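Local structure of DPSA (Streptomyces coelicolor, 4CY9) at residues E121-A126 against D139-Q144. The protein probably oxidises and stores iron as a dodecameric mini-ferritin of the Dps family and may also bind DNA. Numbering follows the deposited sequence.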
loop_
_atom_site.group_PDB
_atom_site.type_symbol
_atom_site.label_atom_id
_atom_site.label_comp_id
_atom_site.label_asym_id
_atom_site.label_seq_id
_atom_site.Cartn_x
_atom_site.Cartn_y
_atom_site.Cartn_z
ATOM N N GLU A 121 6.123 -14.547 -34.822
ATOM C CA GLU A 121 7.102 -15.198 -35.722
ATOM C C GLU A 121 8.403 -14.400 -35.799
ATOM O O GLU A 121 9.471 -15.068 -35.849
ATOM C CB GLU A 121 6.519 -15.308 -37.217
ATOM C CG GLU A 121 5.412 -16.355 -37.148
ATOM C CD GLU A 121 4.625 -16.449 -38.505
ATOM O OE1 GLU A 121 4.680 -15.528 -39.338
ATOM O OE2 GLU A 121 3.854 -17.415 -38.636
ATOM N N GLY A 122 8.361 -13.060 -35.779
ATOM C CA GLY A 122 9.569 -12.234 -35.761
ATOM C C GLY A 122 10.375 -12.493 -34.500
ATOM O O GLY A 122 11.624 -12.565 -34.550
ATOM N N MET A 123 9.659 -12.608 -33.362
ATOM C CA MET A 123 10.394 -12.874 -32.081
ATOM C C MET A 123 10.982 -14.276 -32.079
ATOM O O MET A 123 12.107 -14.465 -31.600
ATOM C CB MET A 123 9.414 -12.768 -30.888
ATOM C CG MET A 123 9.072 -11.246 -30.650
ATOM S SD MET A 123 10.405 -10.270 -29.936
ATOM C CE MET A 123 10.277 -10.773 -28.186
ATOM N N ARG A 124 10.259 -15.238 -32.682
ATOM C CA ARG A 124 10.820 -16.610 -32.636
ATOM C C ARG A 124 12.108 -16.662 -33.502
ATOM O O ARG A 124 13.050 -17.368 -33.113
ATOM C CB ARG A 124 9.802 -17.596 -33.298
ATOM C CG ARG A 124 8.864 -18.132 -32.298
ATOM C CD ARG A 124 8.083 -19.429 -32.772
ATOM N NE ARG A 124 7.189 -19.672 -31.628
ATOM C CZ ARG A 124 7.529 -20.431 -30.559
ATOM N NH1 ARG A 124 8.633 -21.166 -30.622
ATOM N NH2 ARG A 124 6.718 -20.567 -29.495
ATOM N N ALA A 125 12.103 -15.945 -34.633
ATOM C CA ALA A 125 13.289 -15.874 -35.510
ATOM C C ALA A 125 14.424 -15.177 -34.752
ATOM O O ALA A 125 15.611 -15.615 -34.797
ATOM C CB ALA A 125 13.031 -15.137 -36.834
ATOM N N ALA A 126 14.104 -14.102 -34.038
ATOM C CA ALA A 126 15.127 -13.387 -33.273
ATOM C C ALA A 126 15.667 -14.267 -32.134
ATOM O O ALA A 126 16.890 -14.157 -31.808
ATOM C CB ALA A 126 14.510 -12.016 -32.663
ATOM N N ASP A 139 17.570 -15.446 -23.661
ATOM C CA ASP A 139 16.636 -15.679 -22.546
ATOM C C ASP A 139 15.642 -14.506 -22.463
ATOM O O ASP A 139 14.448 -14.743 -22.121
ATOM C CB ASP A 139 17.502 -15.807 -21.280
ATOM C CG ASP A 139 16.708 -15.997 -20.042
ATOM O OD1 ASP A 139 16.044 -16.973 -19.870
ATOM O OD2 ASP A 139 16.686 -15.115 -19.187
ATOM N N LEU A 140 16.093 -13.288 -22.595
ATOM C CA LEU A 140 15.149 -12.141 -22.473
ATOM C C LEU A 140 14.075 -12.324 -23.563
ATOM O O LEU A 140 12.825 -12.195 -23.270
ATOM C CB LEU A 140 15.947 -10.871 -22.810
ATOM C CG LEU A 140 15.057 -9.595 -22.977
ATOM C CD1 LEU A 140 14.386 -9.269 -21.593
ATOM C CD2 LEU A 140 15.963 -8.407 -23.419
ATOM N N LEU A 141 14.509 -12.634 -24.810
ATOM C CA LEU A 141 13.518 -12.697 -25.867
ATOM C C LEU A 141 12.545 -13.889 -25.685
ATOM O O LEU A 141 11.359 -13.790 -26.077
ATOM C CB LEU A 141 14.234 -12.854 -27.269
ATOM C CG LEU A 141 15.044 -11.596 -27.652
ATOM C CD1 LEU A 141 15.864 -11.979 -28.917
ATOM C CD2 LEU A 141 14.117 -10.393 -27.928
ATOM N N ILE A 142 13.035 -15.016 -25.175
ATOM C CA ILE A 142 12.083 -16.167 -24.996
ATOM C C ILE A 142 10.940 -15.858 -23.996
ATOM O O ILE A 142 9.805 -16.244 -24.285
ATOM C CB ILE A 142 12.878 -17.415 -24.509
ATOM C CG1 ILE A 142 13.684 -17.861 -25.696
ATOM C CG2 ILE A 142 11.852 -18.514 -24.123
ATOM C CD1 ILE A 142 14.730 -18.977 -25.220
ATOM N N GLY A 143 11.249 -15.225 -22.867
ATOM C CA GLY A 143 10.170 -14.843 -21.930
ATOM C C GLY A 143 9.156 -13.847 -22.583
ATOM O O GLY A 143 7.927 -13.999 -22.359
ATOM N N GLN A 144 9.639 -12.877 -23.366
ATOM C CA GLN A 144 8.774 -11.933 -24.065
ATOM C C GLN A 144 7.903 -12.662 -25.067
ATOM O O GLN A 144 6.684 -12.419 -25.163
ATOM C CB GLN A 144 9.616 -10.885 -24.819
ATOM C CG GLN A 144 10.443 -10.078 -23.734
ATOM C CD GLN A 144 11.151 -8.927 -24.369
ATOM O OE1 GLN A 144 11.429 -8.998 -25.571
ATOM N NE2 GLN A 144 11.553 -7.872 -23.597
#
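Leu-141 packs on Met-123 and Ala-126, and Gln-144 on Met-123, inside the four-helix bundle of the ferritin-like fold, where the consecutive helices 105-133 and 135-158 pack side by side as an antiparallel hairpin. The short helix segments lie nearly antiparallel, at 156° with axes 9.4 Å apart. At the start of segment 139-144, Asp-139 faces the subunit interface, where its OD2 makes a salt bridge to Arg-146 of a neighbouring subunit. Leu-141, one turn before Leu-145, points toward segment 121-126 and divides its two methyls between two partners. Its CD1 packs on Ala-126, 4.0 Å from the CB methyl. Leu-141 CD2 lies 3.9 Å from Met-123 CE. Leu-24 and Arg-27 of helix 14-44 add a third wall, touching Leu-141 and Met-123 respectively. Gln-144 receives the end of the thioether chain. Met-123 is bent at both chi2 (-72°) and chi3 (-78°), a hooked shape that brings its terminal methyl up to the glutamine, and the methionine chain passes at a slant to the glutamine chain. NE2 of the buried amide makes a weak hydrogen bond to Met-67 O of helix 50-77, whereas OE1 has no hydrogen-bonding partner in the model. Against that oxygen rests only the Met-123 methyl from segment 121-126: CE sits 3.4 Å from Gln-144 OE1 and equally close, 3.4 Å, to Gln-144 CB.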